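Local atomic coordinates of Acarbose/maltose binding protein GacH (Streptomyces glaucescens, PDB entry 3K01), a protein that binds acarbose and an acarbose homolog as the extracellular solute receptor of an ABC transporter, and probably binds maltose too. Residues A[42-47]-A[317-322]; A[49-54]-A[58-63]; A[144-149]-A[262-267]; A[149-154]-A[270-275]. All blocks are in the same frame, centred on the assembly; numbering follows the deposited sequence. Where two conformers were deposited one is given.

Interaction 1 of 4, residues A[42-47]-A[317-322]; sequences ATYQAL and KYMSSA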
loop_
_atom_site.group_PDB
_atom_site.type_symbol
_atom_site.label_atom_id
_atom_site.label_comp_id
_atom_site.label_asym_id
_atom_site.label_seq_id
_atom_site.Cartn_x
_atom_site.Cartn_y
_atom_site.Cartn_z
ATOM N N ALA A 42 -12.589 14.558 -9.532
ATOM C CA ALA A 42 -13.870 14.801 -10.222
ATOM C C ALA A 42 -14.722 13.532 -10.241
ATOM O O ALA A 42 -15.923 13.571 -9.992
ATOM C CB ALA A 42 -13.657 15.330 -11.656
ATOM N N THR A 43 -14.084 12.402 -10.522
ATOM C CA THR A 43 -14.791 11.127 -10.547
ATOM C C THR A 43 -15.296 10.765 -9.157
ATOM O O THR A 43 -16.459 10.339 -9.004
ATOM C CB THR A 43 -13.884 10.005 -11.078
ATOM O OG1 THR A 43 -13.550 10.287 -12.442
ATOM C CG2 THR A 43 -14.551 8.638 -10.998
ATOM N N TYR A 44 -14.437 10.916 -8.152
ATOM C CA TYR A 44 -14.874 10.552 -6.808
ATOM C C TYR A 44 -15.993 11.465 -6.293
ATOM O O TYR A 44 -16.890 10.978 -5.583
ATOM C CB TYR A 44 -13.702 10.492 -5.830
ATOM C CG TYR A 44 -13.109 9.099 -5.646
ATOM C CD1 TYR A 44 -13.902 8.028 -5.242
ATOM C CD2 TYR A 44 -11.755 8.853 -5.867
ATOM C CE1 TYR A 44 -13.358 6.746 -5.042
ATOM C CE2 TYR A 44 -11.210 7.592 -5.654
ATOM C CZ TYR A 44 -12.017 6.549 -5.246
ATOM O OH TYR A 44 -11.474 5.300 -5.007
ATOM N N GLN A 45 -15.958 12.763 -6.626
ATOM C CA GLN A 45 -17.044 13.654 -6.255
ATOM C C GLN A 45 -18.347 13.205 -6.904
ATOM O O GLN A 45 -19.395 13.189 -6.252
ATOM C CB GLN A 45 -16.728 15.104 -6.622
ATOM C CG GLN A 45 -17.886 16.030 -6.248
ATOM C CD GLN A 45 -17.580 17.509 -6.295
ATOM O OE1 GLN A 45 -18.447 18.322 -5.950
ATOM N NE2 GLN A 45 -16.375 17.871 -6.700
ATOM N N ALA A 46 -18.297 12.839 -8.183
ATOM C CA ALA A 46 -19.506 12.375 -8.861
ATOM C C ALA A 46 -20.020 11.084 -8.242
ATOM O O ALA A 46 -21.234 10.911 -8.063
ATOM C CB ALA A 46 -19.261 12.215 -10.351
ATOM N N LEU A 47 -19.107 10.156 -7.913
ATOM C CA LEU A 47 -19.529 8.910 -7.265
ATOM C C LEU A 47 -20.167 9.205 -5.905
ATOM O O LEU A 47 -21.242 8.687 -5.601
ATOM C CB LEU A 47 -18.331 7.960 -7.097
ATOM C CG LEU A 47 -17.796 7.346 -8.384
ATOM C CD1 LEU A 47 -16.483 6.612 -8.146
ATOM C CD2 LEU A 47 -18.832 6.396 -8.951
ATOM N N LYS A 317 -21.259 2.040 2.981
ATOM C CA LYS A 317 -21.677 0.837 2.290
ATOM C C LYS A 317 -21.774 1.081 0.780
ATOM O O LYS A 317 -21.278 0.270 -0.018
ATOM C CB LYS A 317 -23.010 0.308 2.849
ATOM C CG LYS A 317 -23.628 -0.812 2.055
ATOM C CD LYS A 317 -24.980 -1.158 2.663
ATOM C CE LYS A 317 -25.633 -2.249 1.869
ATOM N NZ LYS A 317 -26.984 -2.591 2.412
ATOM N N TYR A 318 -22.417 2.180 0.393
ATOM C CA TYR A 318 -22.494 2.557 -1.011
ATOM C C TYR A 318 -21.111 2.752 -1.641
ATOM O O TYR A 318 -20.834 2.187 -2.706
ATOM C CB TYR A 318 -23.337 3.827 -1.129
ATOM C CG TYR A 318 -23.198 4.549 -2.449
ATOM C CD1 TYR A 318 -23.838 4.083 -3.597
ATOM C CD2 TYR A 318 -22.402 5.684 -2.543
ATOM C CE1 TYR A 318 -23.698 4.754 -4.809
ATOM C CE2 TYR A 318 -22.254 6.356 -3.752
ATOM C CZ TYR A 318 -22.903 5.877 -4.861
ATOM O OH TYR A 318 -22.739 6.544 -6.080
ATOM N N MET A 319 -20.232 3.501 -0.991
ATOM C CA MET A 319 -18.944 3.760 -1.619
ATOM C C MET A 319 -18.068 2.513 -1.682
ATOM O O MET A 319 -17.183 2.421 -2.551
ATOM C CB MET A 319 -18.241 4.874 -0.888
ATOM C CG MET A 319 -18.892 6.244 -1.019
ATOM S SD MET A 319 -18.860 6.895 -2.715
ATOM C CE MET A 319 -17.151 7.477 -2.906
ATOM N N SER A 320 -18.285 1.553 -0.782
ATOM C CA SER A 320 -17.533 0.286 -0.763
ATOM C C SER A 320 -18.164 -0.782 -1.652
ATOM O O SER A 320 -17.598 -1.866 -1.815
ATOM C CB SER A 320 -17.420 -0.231 0.680
ATOM O OG SER A 320 -16.598 -1.392 0.793
ATOM N N SER A 321 -19.334 -0.479 -2.215
ATOM C CA SER A 321 -20.110 -1.476 -2.966
ATOM C C SER A 321 -19.411 -1.951 -4.242
ATOM O O SER A 321 -18.579 -1.222 -4.820
ATOM C CB SER A 321 -21.498 -0.916 -3.327
ATOM O OG SER A 321 -21.400 0.102 -4.315
ATOM N N ALA A 322 -19.777 -3.144 -4.698
ATOM C CA ALA A 322 -19.204 -3.647 -5.934
ATOM C C ALA A 322 -19.437 -2.677 -7.078
ATOM O O ALA A 322 -18.550 -2.448 -7.908
ATOM C CB ALA A 322 -19.775 -5.009 -6.276
#
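Leu47 and Tyr44 on helix 41-49 meet Tyr318 and Met319 near the end of helix 309-320, a helix-helix contact in one α/β lobe of the solute-binding-protein fold. The two helices come from distant parts of the chain and lie on the same sheet, with strand 28-34 beneath them.

The polar part is a single hydrogen bond. Tyr318 OH donates to Leu47 O over 2.7 Å, reaching it at 142° to the carbonyl bond and tilted 16° from the carbonyl plane. A chi1 of 164° swings the Tyr318 ring over beside its own carbonyl carbon and out across the gap, bringing the ring edge to the carbonyl of Leu47: CE2 lies 3.1 Å from Leu47 O, close to the ring plane.

The apolar part belongs to Met319, whose thioether chain bends at both chi2 and chi3 to send CE between the helices. There the methyl lies 4.0 Å from Tyr44 CD1, approaching that ring obliquely, and more loosely beside Leu47 CB at 4.4 Å. Phe32 of strand 28-34 touches Met319 as well, while Thr328 of helix 322-332 packs on both Tyr44 and Leu47.

Where helix 309-320 ends, Ser321 occupies the N-cap position of the next helix and bonds Val324 N. Its OG also donates to Tyr318 O, 2.7 Å away and in the carbonyl plane; Ser321 N donates to that same oxygen.

Interaction 2 of 4, residues A[49-54]-A[58-63]; sequences EGFEKE and VDVKYV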
loop_
_atom_site.group_PDB
_atom_site.type_symbol
_atom_site.label_atom_id
_atom_site.label_comp_id
_atom_site.label_asym_id
_atom_site.label_seq_id
_atom_site.Cartn_x
_atom_site.Cartn_y
_atom_site.Cartn_z
ATOM N N GLU A 49 -21.606 11.960 -4.835
ATOM C CA GLU A 49 -22.868 12.656 -4.991
ATOM C C GLU A 49 -23.938 11.725 -5.566
ATOM O O GLU A 49 -25.134 11.947 -5.354
ATOM C CB GLU A 49 -22.682 13.960 -5.793
ATOM C CG GLU A 49 -21.908 15.014 -4.995
ATOM C CD GLU A 49 -21.514 16.261 -5.773
ATOM O OE1 GLU A 49 -21.691 16.278 -7.013
ATOM O OE2 GLU A 49 -20.975 17.204 -5.141
ATOM N N GLY A 50 -23.526 10.663 -6.261
ATOM C CA GLY A 50 -24.445 9.658 -6.750
ATOM C C GLY A 50 -25.238 8.976 -5.640
ATOM O O GLY A 50 -26.288 8.377 -5.906
ATOM N N PHE A 51 -24.752 9.037 -4.402
ATOM C CA PHE A 51 -25.502 8.490 -3.260
ATOM C C PHE A 51 -26.897 9.121 -3.207
ATOM O O PHE A 51 -27.880 8.479 -2.784
ATOM C CB PHE A 51 -24.724 8.776 -1.973
ATOM C CG PHE A 51 -25.343 8.202 -0.722
ATOM C CD1 PHE A 51 -25.353 6.835 -0.494
ATOM C CD2 PHE A 51 -25.856 9.048 0.256
ATOM C CE1 PHE A 51 -25.882 6.304 0.686
ATOM C CE2 PHE A 51 -26.400 8.535 1.447
ATOM C CZ PHE A 51 -26.401 7.143 1.660
ATOM N N GLU A 52 -26.986 10.367 -3.657
ATOM C CA GLU A 52 -28.240 11.121 -3.570
ATOM C C GLU A 52 -29.307 10.608 -4.530
ATOM O O GLU A 52 -30.484 10.902 -4.325
ATOM C CB GLU A 52 -27.985 12.593 -3.823
ATOM C CG GLU A 52 -27.048 13.224 -2.824
ATOM C CD GLU A 52 -26.681 14.643 -3.174
ATOM O OE1 GLU A 52 -26.821 15.021 -4.368
ATOM O OE2 GLU A 52 -26.256 15.398 -2.273
ATOM N N LYS A 53 -28.915 9.873 -5.572
ATOM C CA LYS A 53 -29.884 9.264 -6.492
ATOM C C LYS A 53 -30.819 8.321 -5.748
ATOM O O LYS A 53 -32.043 8.424 -5.886
ATOM C CB LYS A 53 -29.178 8.528 -7.634
ATOM C CG LYS A 53 -28.457 9.477 -8.580
ATOM C CD LYS A 53 -27.453 8.761 -9.492
ATOM C CE LYS A 53 -26.746 9.754 -10.432
ATOM N NZ LYS A 53 -25.845 10.712 -9.704
ATOM N N GLU A 54 -30.260 7.414 -4.948
ATOM C CA GLU A 54 -31.097 6.495 -4.198
ATOM C C GLU A 54 -31.510 7.048 -2.835
ATOM O O GLU A 54 -32.338 6.437 -2.168
ATOM C CB GLU A 54 -30.444 5.125 -4.057
ATOM C CG GLU A 54 -29.085 5.183 -3.416
ATOM C CD GLU A 54 -27.961 4.968 -4.396
ATOM O OE1 GLU A 54 -27.654 5.893 -5.196
ATOM O OE2 GLU A 54 -27.382 3.861 -4.345
ATOM N N VAL A 58 -30.772 13.033 1.496
ATOM C CA VAL A 58 -29.427 13.226 2.047
ATOM C C VAL A 58 -28.649 14.249 1.226
ATOM O O VAL A 58 -28.631 14.189 -0.005
ATOM C CB VAL A 58 -28.659 11.887 2.120
ATOM C CG1 VAL A 58 -27.225 12.098 2.639
ATOM C CG2 VAL A 58 -29.395 10.911 3.014
ATOM N N ASP A 59 -28.033 15.193 1.925
ATOM C CA ASP A 59 -27.151 16.169 1.299
ATOM C C ASP A 59 -25.709 15.671 1.462
ATOM O O ASP A 59 -25.135 15.768 2.555
ATOM C CB ASP A 59 -27.316 17.526 1.995
ATOM C CG ASP A 59 -26.461 18.633 1.389
ATOM O OD1 ASP A 59 -25.865 18.462 0.292
ATOM O OD2 ASP A 59 -26.390 19.697 2.038
ATOM N N VAL A 60 -25.143 15.139 0.386
ATOM C CA VAL A 60 -23.723 14.779 0.383
ATOM C C VAL A 60 -22.858 16.013 0.135
ATOM O O VAL A 60 -22.980 16.671 -0.914
ATOM C CB VAL A 60 -23.409 13.711 -0.659
ATOM C CG1 VAL A 60 -21.887 13.429 -0.725
ATOM C CG2 VAL A 60 -24.175 12.424 -0.349
ATOM N N LYS A 61 -21.991 16.325 1.093
ATOM C CA LYS A 61 -21.036 17.423 0.967
ATOM C C LYS A 61 -19.639 16.848 0.775
ATOM O O LYS A 61 -18.957 16.458 1.742
ATOM C CB LYS A 61 -21.100 18.346 2.185
ATOM C CG LYS A 61 -22.487 18.956 2.412
ATOM C CD LYS A 61 -22.500 19.972 3.542
ATOM C CE LYS A 61 -23.786 20.805 3.455
ATOM N NZ LYS A 61 -24.137 21.506 4.718
ATOM N N TYR A 62 -19.236 16.796 -0.487
ATOM C CA TYR A 62 -17.921 16.312 -0.885
ATOM C C TYR A 62 -16.858 17.379 -0.637
ATOM O O TYR A 62 -17.029 18.533 -1.064
ATOM C CB TYR A 62 -17.938 15.984 -2.370
ATOM C CG TYR A 62 -16.582 15.584 -2.868
ATOM C CD1 TYR A 62 -16.167 14.254 -2.793
ATOM C CD2 TYR A 62 -15.671 16.540 -3.344
ATOM C CE1 TYR A 62 -14.899 13.877 -3.215
ATOM C CE2 TYR A 62 -14.403 16.169 -3.776
ATOM C CZ TYR A 62 -14.022 14.850 -3.691
ATOM O OH TYR A 62 -12.755 14.489 -4.099
ATOM N N VAL A 63 -15.753 17.002 0.010
ATOM C CA VAL A 63 -14.607 17.878 0.173
ATOM C C VAL A 63 -13.348 17.110 -0.196
ATOM O O VAL A 63 -13.134 15.997 0.303
ATOM C CB VAL A 63 -14.488 18.348 1.628
ATOM C CG1 VAL A 63 -13.309 19.301 1.790
ATOM C CG2 VAL A 63 -15.795 19.021 2.096
HETATM O O HOH W 1 -21.031 17.786 -2.543
HETATM O O HOH W 2 -24.569 17.288 -3.162
#
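The β-α-β crossover from strand 28-34 through helix 41-49 to the parallel strand 58-64 closes here, where Phe51, Glu52 and Glu49 lie over Val58, Val60 and Tyr62. Strand 58-64 uses the peptide groups of Asp59, Lys61 and Val63 to pair with strand 28-34, so the N-H groups of Val60 and Tyr62 turn the other way and find partners outside the sheet.

For Val60 that partner is a carboxylate. Its N donates to Glu52 OE2 over 2.9 Å at an N-H...O angle of 153°, using the anti lone pair of the oxygen. The Glu52 chain runs extended beyond CG, which places its tip against the strand; CG itself passes 3.4 Å from Val58 O. Asp59 OD1 is 4.0 Å from Glu52 OE2, two like charges near each other; the Val60 N-H and a water, both donating to Glu52 OE2, probably ease this.

Apolar packing is carried by Phe51. Its edge meets Val58, with CE2 3.8 Å from CG1 of that valine, and Val60 CG2 lies oblique to the ring, 3.8 Å from Phe51 CD2. Phe315 of helix 309-320 joins this cluster, meeting the Phe51 ring edge-to-face and touching Val60.

Two waters extend the grip. One donates to Glu52 OE2 and Val60 O; the other donates to Val60 O and to Glu49 OE2, 2.7 Å away, while accepting from Tyr62 N at 2.9 Å.

Interaction 3 of 4, residues A[144-149]-A[262-267]; sequences ALFYNK and WAIEDV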
loop_
_atom_site.group_PDB
_atom_site.type_symbol
_atom_site.label_atom_id
_atom_site.label_comp_id
_atom_site.label_asym_id
_atom_site.label_seq_id
_atom_site.Cartn_x
_atom_site.Cartn_y
_atom_site.Cartn_z
ATOM N N ALA A 144 5.589 -4.193 -6.528
ATOM C CA ALA A 144 5.719 -5.236 -7.532
ATOM C C ALA A 144 7.057 -5.081 -8.234
ATOM O O ALA A 144 7.651 -4.008 -8.192
ATOM C CB ALA A 144 4.571 -5.133 -8.556
ATOM N N LEU A 145 7.516 -6.161 -8.865
ATOM C CA LEU A 145 8.749 -6.102 -9.653
ATOM C C LEU A 145 8.429 -5.635 -11.081
ATOM O O LEU A 145 7.767 -6.348 -11.837
ATOM C CB LEU A 145 9.371 -7.484 -9.684
ATOM C CG LEU A 145 10.739 -7.565 -10.380
ATOM C CD1 LEU A 145 11.815 -6.839 -9.623
ATOM C CD2 LEU A 145 11.090 -9.037 -10.591
ATOM N N PHE A 146 8.885 -4.438 -11.423
ATOM C CA PHE A 146 8.794 -3.927 -12.796
ATOM C C PHE A 146 10.012 -4.423 -13.573
ATOM O O PHE A 146 11.129 -4.457 -13.048
ATOM C CB PHE A 146 8.869 -2.401 -12.814
ATOM C CG PHE A 146 7.641 -1.676 -12.336
ATOM C CD1 PHE A 146 7.226 -0.551 -13.019
ATOM C CD2 PHE A 146 6.934 -2.033 -11.181
ATOM C CE1 PHE A 146 6.137 0.206 -12.608
ATOM C CE2 PHE A 146 5.823 -1.287 -10.768
ATOM C CZ PHE A 146 5.425 -0.170 -11.504
ATOM N N TYR A 147 9.828 -4.790 -14.832
ATOM C CA TYR A 147 10.954 -5.243 -15.636
ATOM C C TYR A 147 10.848 -4.739 -17.071
ATOM O O TYR A 147 9.764 -4.552 -17.629
ATOM C CB TYR A 147 11.137 -6.776 -15.586
ATOM C CG TYR A 147 9.965 -7.602 -16.034
ATOM C CD1 TYR A 147 8.932 -7.920 -15.148
ATOM C CD2 TYR A 147 9.912 -8.105 -17.344
ATOM C CE1 TYR A 147 7.869 -8.699 -15.558
ATOM C CE2 TYR A 147 8.860 -8.872 -17.746
ATOM C CZ TYR A 147 7.852 -9.165 -16.848
ATOM O OH TYR A 147 6.769 -9.940 -17.243
ATOM N N ASN A 148 12.020 -4.517 -17.659
ATOM C CA ASN A 148 12.183 -4.132 -19.051
ATOM C C ASN A 148 12.201 -5.411 -19.876
ATOM O O ASN A 148 13.148 -6.202 -19.821
ATOM C CB ASN A 148 13.504 -3.360 -19.169
ATOM C CG ASN A 148 13.764 -2.793 -20.560
ATOM O OD1 ASN A 148 14.287 -1.637 -20.697
ATOM N ND2 ASN A 148 13.493 -3.574 -21.572
ATOM N N LYS A 149 11.132 -5.631 -20.642
ATOM C CA LYS A 149 11.008 -6.897 -21.372
ATOM C C LYS A 149 12.127 -7.092 -22.377
ATOM O O LYS A 149 12.664 -8.188 -22.483
ATOM C CB LYS A 149 9.648 -7.014 -22.055
ATOM C CG LYS A 149 8.501 -7.202 -21.076
ATOM C CD LYS A 149 7.166 -7.351 -21.795
ATOM C CE LYS A 149 6.035 -7.531 -20.798
ATOM N NZ LYS A 149 4.827 -8.179 -21.399
ATOM N N TRP A 262 1.405 3.762 -8.736
ATOM C CA TRP A 262 1.638 5.192 -8.881
ATOM C C TRP A 262 2.808 5.508 -9.816
ATOM O O TRP A 262 2.970 6.662 -10.229
ATOM C CB TRP A 262 1.892 5.842 -7.499
ATOM C CG TRP A 262 2.978 5.162 -6.763
ATOM C CD1 TRP A 262 4.319 5.385 -6.900
ATOM C CD2 TRP A 262 2.842 4.114 -5.799
ATOM N NE1 TRP A 262 5.030 4.537 -6.084
ATOM C CE2 TRP A 262 4.141 3.754 -5.387
ATOM C CE3 TRP A 262 1.750 3.444 -5.240
ATOM C CZ2 TRP A 262 4.385 2.740 -4.441
ATOM C CZ3 TRP A 262 1.992 2.437 -4.274
ATOM C CH2 TRP A 262 3.301 2.086 -3.905
ATOM N N ALA A 263 3.633 4.516 -10.142
ATOM C CA ALA A 263 4.802 4.716 -11.028
ATOM C C ALA A 263 4.539 4.473 -12.507
ATOM O O ALA A 263 5.394 4.783 -13.343
ATOM C CB ALA A 263 5.959 3.848 -10.587
ATOM N N ILE A 264 3.428 3.816 -12.828
ATOM C CA ILE A 264 3.178 3.330 -14.194
ATOM C C ILE A 264 3.187 4.444 -15.238
ATOM O O ILE A 264 3.845 4.304 -16.265
ATOM C CB ILE A 264 1.873 2.510 -14.237
ATOM C CG1 ILE A 264 2.034 1.182 -13.465
ATOM C CG2 ILE A 264 1.435 2.265 -15.682
ATOM C CD1 ILE A 264 2.901 0.151 -14.132
ATOM N N GLU A 265 2.474 5.525 -14.988
ATOM C CA GLU A 265 2.429 6.575 -16.002
ATOM C C GLU A 265 3.803 7.201 -16.223
ATOM O O GLU A 265 4.203 7.458 -17.368
ATOM C CB GLU A 265 1.354 7.612 -15.672
ATOM C CG GLU A 265 -0.055 7.032 -15.842
ATOM C CD GLU A 265 -0.313 6.512 -17.253
ATOM O OE1 GLU A 265 -0.077 7.277 -18.209
ATOM O OE2 GLU A 265 -0.723 5.337 -17.424
ATOM N N ASP A 266 4.555 7.429 -15.148
ATOM C CA ASP A 266 5.890 7.964 -15.311
ATOM C C ASP A 266 6.779 7.008 -16.118
ATOM O O ASP A 266 7.557 7.441 -16.979
ATOM C CB ASP A 266 6.502 8.280 -13.938
ATOM C CG ASP A 266 7.845 8.985 -14.044
ATOM O OD1 ASP A 266 8.001 9.917 -14.856
ATOM O OD2 ASP A 266 8.778 8.596 -13.315
ATOM N N VAL A 267 6.675 5.708 -15.855
ATOM C CA VAL A 267 7.492 4.741 -16.589
ATOM C C VAL A 267 7.166 4.821 -18.075
ATOM O O VAL A 267 8.052 4.767 -18.934
ATOM C CB VAL A 267 7.302 3.295 -16.056
ATOM C CG1 VAL A 267 7.860 2.278 -17.066
ATOM C CG2 VAL A 267 7.947 3.177 -14.671
#
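Phe146 meets Ala263, Ile264 and Val267 through the outer part of its ring. The tightest approach is made by Ile264, whose CD1 methyl lies 3.6 Å from CE1 of Phe146 and nearly as close to CZ. Val267 comes in obliquely with CG2, 4.0 Å from Phe146 CE1, and Ala263 CB lies beside CZ of the ring at 4.2 Å. Three methyl groups therefore gather round one end of a single phenyl, and no hydrogen bond crosses between the segments.

The Phe146 ring gets there because its CG stands anti to the carbonyl carbon (chi1 -74°), on a CB that already points at the helix. Ile264 bends at chi2 (-72°), which brings CD1 back towards the ring.

This is helix-on-sheet packing in an α/β lobe of the solute-binding-protein fold: the long strand 132-148 runs between antiparallel neighbours 254-259 and 279-283, and the short helix 264-268 that follows the first of these lies over the sheet. Backbone bonding to Met257 holds Phe146 in its strand. Around the methyl cluster, Leu279 touches Phe146, Ile264 and Val267 alike, Met257 touches both Phe146 and Val267, and Met352 and Phe356 of helix 351-360 pack against Ile264.

Interaction 4 of 4, residues A[149-154]-A[270-275]; sequences KELLTK and GARFKD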
loop_
_atom_site.group_PDB
_atom_site.type_symbol
_atom_site.label_atom_id
_atom_site.label_comp_id
_atom_site.label_asym_id
_atom_site.label_seq_id
_atom_site.Cartn_x
_atom_site.Cartn_y
_atom_site.Cartn_z
ATOM N N LYS A 149 11.132 -5.631 -20.642
ATOM C CA LYS A 149 11.008 -6.897 -21.372
ATOM C C LYS A 149 12.127 -7.092 -22.377
ATOM O O LYS A 149 12.664 -8.188 -22.483
ATOM C CB LYS A 149 9.648 -7.014 -22.055
ATOM C CG LYS A 149 8.501 -7.202 -21.076
ATOM C CD LYS A 149 7.166 -7.351 -21.795
ATOM C CE LYS A 149 6.035 -7.531 -20.798
ATOM N NZ LYS A 149 4.827 -8.179 -21.399
ATOM N N GLU A 150 12.506 -6.033 -23.085
ATOM C CA GLU A 150 13.528 -6.149 -24.115
ATOM C C GLU A 150 14.875 -6.494 -23.505
ATOM O O GLU A 150 15.622 -7.279 -24.079
ATOM C CB GLU A 150 13.607 -4.876 -24.936
ATOM C CG GLU A 150 14.565 -4.984 -26.110
ATOM C CD GLU A 150 15.969 -4.527 -25.808
ATOM O OE1 GLU A 150 16.238 -3.769 -24.834
ATOM O OE2 GLU A 150 16.868 -4.930 -26.592
ATOM N N LEU A 151 15.228 -5.888 -22.362
ATOM C CA LEU A 151 16.512 -6.231 -21.758
ATOM C C LEU A 151 16.534 -7.664 -21.264
ATOM O O LEU A 151 17.525 -8.379 -21.439
ATOM C CB LEU A 151 16.878 -5.254 -20.634
ATOM C CG LEU A 151 17.215 -3.824 -21.079
ATOM C CD1 LEU A 151 17.423 -2.938 -19.839
ATOM C CD2 LEU A 151 18.474 -3.785 -21.952
ATOM N N LEU A 152 15.440 -8.122 -20.673
ATOM C CA LEU A 152 15.419 -9.519 -20.234
ATOM C C LEU A 152 15.437 -10.473 -21.428
ATOM O O LEU A 152 16.106 -11.513 -21.387
ATOM C CB LEU A 152 14.235 -9.827 -19.319
ATOM C CG LEU A 152 14.445 -9.555 -17.808
ATOM C CD1 LEU A 152 14.719 -8.083 -17.492
ATOM C CD2 LEU A 152 13.268 -10.073 -16.994
ATOM N N THR A 153 14.740 -10.109 -22.498
ATOM C CA THR A 153 14.692 -10.955 -23.692
ATOM C C THR A 153 16.064 -10.996 -24.327
ATOM O O THR A 153 16.555 -12.088 -24.690
ATOM C CB THR A 153 13.658 -10.408 -24.680
ATOM O OG1 THR A 153 12.384 -10.496 -24.074
ATOM C CG2 THR A 153 13.620 -11.259 -25.963
ATOM N N LYS A 154 16.725 -9.845 -24.450
ATOM C CA LYS A 154 18.050 -9.810 -25.047
ATOM C C LYS A 154 19.001 -10.683 -24.233
ATOM O O LYS A 154 19.829 -11.415 -24.809
ATOM C CB LYS A 154 18.553 -8.376 -25.166
ATOM C CG LYS A 154 19.919 -8.272 -25.817
ATOM C CD LYS A 154 20.123 -6.896 -26.404
ATOM C CE LYS A 154 21.266 -6.888 -27.431
ATOM N NZ LYS A 154 20.823 -7.273 -28.793
ATOM N N GLY A 270 9.060 7.104 -20.179
ATOM C CA GLY A 270 10.502 6.852 -20.215
ATOM C C GLY A 270 11.019 6.482 -21.582
ATOM O O GLY A 270 10.281 5.911 -22.411
ATOM N N ALA A 271 12.296 6.739 -21.806
ATOM C CA ALA A 271 12.857 6.577 -23.131
ATOM C C ALA A 271 12.851 5.138 -23.609
ATOM O O ALA A 271 12.799 4.898 -24.816
ATOM C CB ALA A 271 14.258 7.133 -23.185
ATOM N N ARG A 272 12.880 4.167 -22.696
ATOM C CA ARG A 272 12.853 2.770 -23.126
ATOM C C ARG A 272 11.454 2.180 -23.161
ATOM O O ARG A 272 11.295 0.988 -23.444
ATOM C CB ARG A 272 13.829 1.947 -22.295
ATOM C CG ARG A 272 15.273 2.159 -22.822
ATOM C CD ARG A 272 16.196 1.342 -22.063
ATOM N NE ARG A 272 17.554 1.647 -22.453
ATOM C CZ ARG A 272 18.236 0.905 -23.296
ATOM N NH1 ARG A 272 17.665 -0.155 -23.866
ATOM N NH2 ARG A 272 19.487 1.233 -23.610
ATOM N N PHE A 273 10.438 3.019 -22.943
ATOM C CA PHE A 273 9.042 2.563 -22.879
ATOM C C PHE A 273 8.071 3.305 -23.791
ATOM O O PHE A 273 6.870 3.350 -23.514
ATOM C CB PHE A 273 8.559 2.525 -21.409
ATOM C CG PHE A 273 9.421 1.640 -20.562
ATOM C CD1 PHE A 273 9.216 0.264 -20.543
ATOM C CD2 PHE A 273 10.529 2.159 -19.891
ATOM C CE1 PHE A 273 10.028 -0.590 -19.826
ATOM C CE2 PHE A 273 11.369 1.295 -19.171
ATOM C CZ PHE A 273 11.119 -0.082 -19.154
ATOM N N LYS A 274 8.614 3.849 -24.879
ATOM C CA LYS A 274 7.771 4.389 -25.961
ATOM C C LYS A 274 6.684 3.374 -26.338
ATOM O O LYS A 274 5.526 3.740 -26.510
ATOM C CB LYS A 274 8.612 4.749 -27.185
ATOM C CG LYS A 274 9.471 6.008 -27.008
ATOM C CD LYS A 274 10.388 6.255 -28.225
ATOM C CE LYS A 274 11.236 5.023 -28.589
ATOM N NZ LYS A 274 12.285 5.288 -29.612
ATOM N N ASP A 275 7.072 2.102 -26.433
ATOM C CA ASP A 275 6.135 0.984 -26.545
ATOM C C ASP A 275 5.846 0.499 -25.131
ATOM O O ASP A 275 6.713 -0.132 -24.499
ATOM C CB ASP A 275 6.792 -0.125 -27.380
ATOM C CG ASP A 275 5.899 -1.359 -27.587
ATOM O OD1 ASP A 275 4.774 -1.449 -27.048
ATOM O OD2 ASP A 275 6.354 -2.270 -28.324
HETATM O O HOH W 3 15.168 -1.437 -23.589
#
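Glu150 and Arg272 mark the closest backbone approach between the first turn of helix 149-155 and the loop after helix 264-268, with their CA atoms 9.0 Å apart. That gap is wide, so only side chains meet, Arg272 spanning most of the gap. The loop makes a type I β turn from Gly270 to Phe273, closed by Phe273 N donating to Gly270 O at 2.9 Å. In the helix, Lys149 O takes two donors from one residue, Thr153 N and Thr153 OG1, the hydroxyl at 2.8 Å standing well above the carbonyl plane.

Arg272 runs out straight from CG to NE and carries its guanidinium to the helix. Glu150, bent at chi2 (-92°), brings its carboxylate up to the guanidinium edge, with the two planes only 20° apart. OE1 of Glu150 nevertheless stays 4.0 Å from Arg272 NH1, too far for a salt bridge. A water bridges the two: it accepts from Arg272 NH1 at 2.8 Å and donates to Glu150 OE1 at 2.9 Å, sitting in the guanidinium plane. Leu151 CD2 lies oblique to the guanidinium, 4.2 Å from Arg272 NH1, a van der Waals contact.

The Arg272 side chain has a further polar partner: NE bonds Ser251 O. Asn278 OD1 meanwhile accepts from Glu150 N at the helix start. Such a water-bridged contact joins two connections of an α/β lobe: the helix leaving strand 132-148 and the loop entering strand 279-283.

The four contacts form two pairs in the two lobes of the receptor. Interactions 1 and 2 have centres 10 Å apart and touch directly, Tyr318 packing beside Gly50 and Glu54; helices 41-49 and 51-54 follow each other in the chain. Interactions 3 and 4, 11 Å apart, share Lys149, where strand 132-148 passes into helix 149-155. Between the pairs the centres lie 27 to 45 Å apart, yet interactions 2 and 3 reach the same mixed sheet. Along the chain, interaction 1 encloses the other three, interaction 2 closes before interaction 3 opens, and 3 and 4 interleave. The chain thus passes from one lobe to the other and returns, consistent with the bilobal architecture of solute-binding proteins.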